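Local coordinates for protein peptidoglycan N-acetylglucosamine deacetylase (Agathobacter rectalis, PDB 5JMU) that probably hydrolyses carbon-nitrogen bonds other than peptide bonds, most likely removing acetyl groups from N-acetylglucosamine in peptidoglycan, and here is represented by its zinc-binding catalytic domain, at residues P161-T164 with E165-V168; I200-G203 with Q204-Y208; P212-T215 with S216-M219. One frame throughout, in Å; residues are numbered along the deposited sequence.

In the fold
The three contacts, all local, follow one another along the chain, the first two at helix ends and the third at a turn in the loop after strand 209-210. Interaction 1 opens helix 164-175 and interaction 2 closes helix 196-205. Their centres are about 18 Å apart, their nearest atoms about 6 Å, and the helices touch through Val168 on Gln198 and Trp202 on Ile172. Interaction 3 follows soon after, across the short strand, about 20 Å from interaction 2 centre to centre and across the chain's centre from interaction 1. Interactions 1 and 2 are remote from the zinc held by Asp28, His76 and His80, whereas in interaction 3 the side chain of Leu213 is about 11 Å from that of His76.

Interaction 1 (P161-T164 with E165-V168); sequences PIST and EQVV
From Ser163 to Val168 the backbone passes from an extended run into the first turn of a helix, where Ser163 O accepts from Val167 N at 3.0 Å and Thr164 O from Val168 N at 3.0 Å. Ser163 occupies the N-cap. Its hydroxyl is folded in between the backbone N and the carbonyl carbon (chi1 72°), a rotation that brings OG to 3.0 Å from Gln166 N, whose hydrogen it accepts. The glutamine answers in kind. With its chain stretched beyond CG, Gln166 reaches back past the serine and places OE1 2.9 Å from Ser163 N; the bond is nearly straight (172°) and meets a lone pair in the plane of the amide carbonyl. This reciprocal exchange is a capping box, which gives partners to backbone N-H groups that the helix itself cannot serve. A weak bond of 3.3 Å also runs from Ser163 OG to the same OE1, and Ile162 CB packs against that oxygen, Gln166 OE1, at 3.4 Å. Beneath the polar layer, Ile162 crosses Val167 at about a right angle, with CD1 of the isoleucine 3.8 Å from CG2 of the valine, and both side chains also touch Phe191 of helix 190-193. Thr164 OG1 hydrogen-bonds the carbonyl oxygen of Phe191, tying the helix start to helix 190-193.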
# COMPACT_ATOMS: atom_id res chain seq x y z
N PRO A 161 9.37 -12.27 12.93
CA PRO A 161 10.06 -11.32 12.05
C PRO A 161 11.31 -11.93 11.42
O PRO A 161 11.93 -12.79 12.03
CB PRO A 161 10.45 -10.18 12.99
CG PRO A 161 9.56 -10.36 14.20
CD PRO A 161 9.40 -11.83 14.33
N ILE A 162 11.67 -11.46 10.23
CA ILE A 162 12.93 -11.85 9.61
C ILE A 162 13.90 -10.70 9.82
O ILE A 162 13.52 -9.65 10.37
CB ILE A 162 12.76 -12.19 8.11
CG1 ILE A 162 12.12 -11.01 7.37
CG2 ILE A 162 11.88 -13.42 7.99
CD1 ILE A 162 12.02 -11.21 5.85
N SER A 163 15.14 -10.86 9.40
CA SER A 163 16.10 -9.80 9.61
C SER A 163 15.98 -8.71 8.55
O SER A 163 15.37 -8.89 7.48
CB SER A 163 17.51 -10.36 9.59
OG SER A 163 17.86 -10.72 8.27
N THR A 164 16.54 -7.56 8.89
CA THR A 164 16.61 -6.49 7.93
C THR A 164 17.29 -6.95 6.65
O THR A 164 16.80 -6.66 5.53
CB THR A 164 17.34 -5.28 8.52
OG1 THR A 164 16.52 -4.71 9.53
CG2 THR A 164 17.58 -4.19 7.43
N GLU A 165 18.40 -7.67 6.80
CA GLU A 165 19.11 -8.16 5.63
C GLU A 165 18.25 -9.10 4.80
O GLU A 165 18.32 -9.08 3.56
CB GLU A 165 20.41 -8.85 6.04
CG GLU A 165 21.30 -9.23 4.86
CD GLU A 165 21.51 -8.07 3.85
OE1 GLU A 165 21.94 -6.95 4.26
OE2 GLU A 165 21.24 -8.28 2.64
N GLN A 166 17.41 -9.91 5.45
CA GLN A 166 16.56 -10.80 4.69
C GLN A 166 15.49 -10.02 3.91
O GLN A 166 15.14 -10.39 2.77
CB GLN A 166 15.94 -11.83 5.64
CG GLN A 166 16.95 -12.83 6.22
CD GLN A 166 16.33 -13.81 7.24
OE1 GLN A 166 15.91 -13.42 8.33
NE2 GLN A 166 16.28 -15.09 6.88
N VAL A 167 14.98 -8.92 4.49
CA VAL A 167 14.01 -8.08 3.78
C VAL A 167 14.69 -7.50 2.55
O VAL A 167 14.12 -7.49 1.45
CB VAL A 167 13.43 -6.94 4.68
CG1 VAL A 167 12.57 -5.96 3.85
CG2 VAL A 167 12.60 -7.49 5.85
N VAL A 168 15.91 -7.00 2.72
CA VAL A 168 16.64 -6.45 1.58
C VAL A 168 16.72 -7.49 0.45
O VAL A 168 16.39 -7.20 -0.71
CB VAL A 168 18.05 -5.96 1.99
CG1 VAL A 168 18.82 -5.52 0.73
CG2 VAL A 168 17.92 -4.77 2.98

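Interaction 2 (I200-G203 with Q204-Y208); sequences IQWG and QANGY
Asn206 folds its amide back onto the last turn of helix 196-205 and donates from ND2 to Trp202 O, a bond of 2.9 Å that is close to straight (167°). The acceptor lies in the plane of the asparagine amide, so the rotation of that flat group is set by the bond. The backbone N of Asn206 adds a weak bond to the same oxygen, but its better partner is Gly203 O at 3.0 Å. Gly203 O is in fact gripped twice: Tyr208 N also donates to it, again at 3.0 Å, and the two donors arrive from opposite faces of the carbonyl plane. Farther up, Gln204 N and Ala205 N make the ordinary helical bonds to Ile200 O and Gln201 O.

The same amide also stacks on the indole. Trp202 swings CG anti to the backbone N, which carries its ring along the helix end and beneath the asparagine. ND2 sits 3.1 Å above the ring plane, offset toward the rim, with amide and indole planes 28° apart; Asn206 CB makes a CH-pi contact over the six-membered ring. Tyr208 comes next to the far end of the indole, its CE1 3.6 Å from Trp202 CH2. The phenol ring and the six-membered ring of the indole are tilted 30° to each other and displaced, with centroids 5.3 Å apart and little overlap. Outside the contact, Trp202 rests on Ile172 and Tyr208 on Val175, both of helix 164-175. On another side of the turn, Ile200 CG2 lies alongside Gln204 CD at 3.7 Å. The left-handed backbone of Gly207, together with the bond from Tyr208 N five residues back to Gly203 O, gives this ending features of a glycine-containing, Schellman-type C-cap.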
# COMPACT_ATOMS: atom_id res chain seq x y z
N ILE A 200 16.78 0.94 -1.99
CA ILE A 200 16.90 2.07 -2.91
C ILE A 200 18.32 2.15 -3.53
O ILE A 200 18.45 2.37 -4.77
CB ILE A 200 16.55 3.39 -2.22
CG1 ILE A 200 15.04 3.42 -1.90
CG2 ILE A 200 16.90 4.57 -3.17
CD1 ILE A 200 14.66 4.56 -0.94
N GLN A 201 19.35 1.98 -2.72
CA GLN A 201 20.70 2.00 -3.26
C GLN A 201 20.85 0.96 -4.36
O GLN A 201 21.38 1.26 -5.44
CB GLN A 201 21.73 1.73 -2.16
CG GLN A 201 21.86 2.91 -1.19
CD GLN A 201 22.74 2.61 0.02
OE1 GLN A 201 22.78 1.50 0.52
NE2 GLN A 201 23.41 3.63 0.50
N TRP A 202 20.39 -0.25 -4.09
CA TRP A 202 20.51 -1.30 -5.10
C TRP A 202 19.70 -0.96 -6.36
O TRP A 202 20.20 -1.08 -7.50
CB TRP A 202 20.06 -2.66 -4.54
CG TRP A 202 20.19 -3.73 -5.56
CD1 TRP A 202 21.29 -4.50 -5.83
CD2 TRP A 202 19.18 -4.12 -6.50
NE1 TRP A 202 21.03 -5.35 -6.87
CE2 TRP A 202 19.73 -5.15 -7.28
CE3 TRP A 202 17.86 -3.73 -6.72
CZ2 TRP A 202 19.00 -5.77 -8.31
CZ3 TRP A 202 17.14 -4.35 -7.72
CH2 TRP A 202 17.70 -5.35 -8.49
N GLY A 203 18.46 -0.56 -6.17
CA GLY A 203 17.61 -0.30 -7.32
C GLY A 203 18.20 0.81 -8.16
O GLY A 203 18.30 0.68 -9.39
N GLN A 204 18.61 1.90 -7.52
CA GLN A 204 19.11 3.02 -8.31
C GLN A 204 20.41 2.64 -9.03
O GLN A 204 20.65 3.06 -10.18
CB GLN A 204 19.27 4.26 -7.42
CG GLN A 204 17.89 4.78 -7.03
CD GLN A 204 17.91 6.16 -6.39
OE1 GLN A 204 18.90 6.56 -5.76
NE2 GLN A 204 16.79 6.87 -6.49
N ALA A 205 21.23 1.81 -8.39
CA ALA A 205 22.48 1.38 -9.02
C ALA A 205 22.26 0.38 -10.17
O ALA A 205 23.17 0.15 -10.98
CB ALA A 205 23.44 0.75 -7.95
N ASN A 206 21.08 -0.23 -10.22
CA ASN A 206 20.80 -1.23 -11.26
C ASN A 206 19.77 -0.78 -12.31
O ASN A 206 19.18 -1.61 -12.98
CB ASN A 206 20.34 -2.52 -10.62
CG ASN A 206 21.52 -3.29 -10.04
OD1 ASN A 206 22.20 -4.01 -10.77
ND2 ASN A 206 21.83 -3.06 -8.75
N GLY A 207 19.55 0.52 -12.44
CA GLY A 207 18.75 1.03 -13.56
C GLY A 207 17.26 1.11 -13.27
O GLY A 207 16.46 1.40 -14.17
N TYR A 208 16.89 0.84 -12.03
CA TYR A 208 15.47 0.94 -11.65
C TYR A 208 15.08 2.37 -11.28
O TYR A 208 15.91 3.14 -10.74
CB TYR A 208 15.15 0.01 -10.46
CG TYR A 208 15.21 -1.44 -10.84
CD1 TYR A 208 16.43 -2.12 -10.88
CD2 TYR A 208 14.07 -2.10 -11.24
CE1 TYR A 208 16.50 -3.44 -11.26
CE2 TYR A 208 14.12 -3.46 -11.63
CZ TYR A 208 15.35 -4.10 -11.63
OH TYR A 208 15.46 -5.41 -11.99

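Interaction 3 (P212-T215 with S216-M219); sequences PLTT and SSPM
Thr214 and Ser217 close a type I beta turn with two bonds that run in opposite senses. The familiar one joins Ser217 N to Thr214 O at 3.0 Å, with the donor well above the carbonyl plane. The other depends on a side chain: Ser217 sets OG anti to its carbonyl carbon and beside its own N (chi1 -56°), which sends the hydroxyl across the mouth of the turn to accept from Thr214 N at 2.9 Å in a nearly straight bond (168°). Thr214 and Ser216 choose a different rotamer, each hydroxyl lying between the backbone N and the carbonyl carbon, and this turns the two groups toward one another; Thr214 OG1 and Ser216 OG are 3.2 Å apart and share a weak hydrogen bond. Water continues the pattern. One molecule links Ser216 OG with Thr215 OG1, while a second donates to both Thr215 O and Ser217 O.

The apolar portion lies beside the turn. The chain of selenomethionine Met219 bends at chi2 (-75°) and again at chi3, which folds its methyl CE back to 3.6 Å from Thr214 O and 4.1 Å from Leu213 CD2. That leucine branch also leans on Ser217 CB at 3.9 Å, and Leu213 and Ser217 both pack on Tyr23 of strand 21-27. At the entry to the turn, Leu213 N bonds Thr49 OG1 and Leu213 O bonds Thr72 OG1. In a segment without regular secondary structure, the turn's main-chain bond is thus supplemented by the bond from Thr214 N to Ser217 OG, a weak hydroxyl pair and two bridging waters, with Ser217 tying down both the N and the O of Thr214.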
# COMPACT_ATOMS: atom_id res chain seq x y z
N PRO A 212 5.92 6.79 -7.10
CA PRO A 212 4.67 6.67 -6.32
C PRO A 212 3.51 6.23 -7.22
O PRO A 212 3.53 6.46 -8.44
CB PRO A 212 4.42 8.09 -5.81
CG PRO A 212 4.92 8.98 -7.03
CD PRO A 212 6.11 8.16 -7.66
N LEU A 213 2.51 5.56 -6.63
CA LEU A 213 1.34 5.18 -7.41
C LEU A 213 0.49 6.40 -7.62
O LEU A 213 0.29 7.21 -6.69
CB LEU A 213 0.52 4.08 -6.67
CG LEU A 213 1.17 2.69 -6.70
CD1 LEU A 213 0.51 1.81 -5.63
CD2 LEU A 213 1.09 2.06 -8.08
N THR A 214 -0.06 6.54 -8.83
CA THR A 214 -1.02 7.60 -9.10
C THR A 214 -2.23 6.99 -9.81
O THR A 214 -2.26 5.82 -10.10
CB THR A 214 -0.44 8.71 -9.97
OG1 THR A 214 -0.20 8.20 -11.29
CG2 THR A 214 0.87 9.19 -9.37
N THR A 215 -3.22 7.82 -10.07
CA THR A 215 -4.43 7.29 -10.69
C THR A 215 -4.21 6.84 -12.14
O THR A 215 -5.04 6.12 -12.68
CB THR A 215 -5.58 8.32 -10.66
OG1 THR A 215 -5.15 9.51 -11.29
CG2 THR A 215 -5.97 8.60 -9.18
N SER A 216 -3.11 7.25 -12.75
CA SER A 216 -2.83 6.78 -14.10
C SER A 216 -1.85 5.60 -14.11
O SER A 216 -1.52 5.09 -15.18
CB SER A 216 -2.32 7.94 -14.97
OG SER A 216 -1.27 8.58 -14.32
N SER A 217 -1.36 5.17 -12.93
CA SER A 217 -0.47 4.01 -12.86
C SER A 217 -1.21 2.72 -13.18
O SER A 217 -2.38 2.55 -12.81
CB SER A 217 0.16 3.84 -11.47
OG SER A 217 0.85 5.02 -11.10
N PRO A 218 -0.50 1.77 -13.80
CA PRO A 218 -1.08 0.41 -13.84
C PRO A 218 -1.24 -0.12 -12.41
O PRO A 218 -0.34 0.10 -11.60
CB PRO A 218 -0.05 -0.40 -14.66
CG PRO A 218 1.29 0.32 -14.39
CD PRO A 218 0.87 1.83 -14.33
N MSE A 219 -2.38 -0.75 -12.09
CA MSE A 219 -2.55 -1.37 -10.78
C MSE A 219 -2.12 -2.84 -10.84
O MSE A 219 -2.22 -3.49 -11.88
CB MSE A 219 -4.03 -1.30 -10.32
CG MSE A 219 -4.60 0.11 -10.19
SE MSE A 219 -3.94 1.01 -8.61
CE MSE A 219 -2.76 2.36 -9.42
O HOH W 1 -4.92 3.23 -12.39
O HOH W 2 -2.41 10.63 -12.60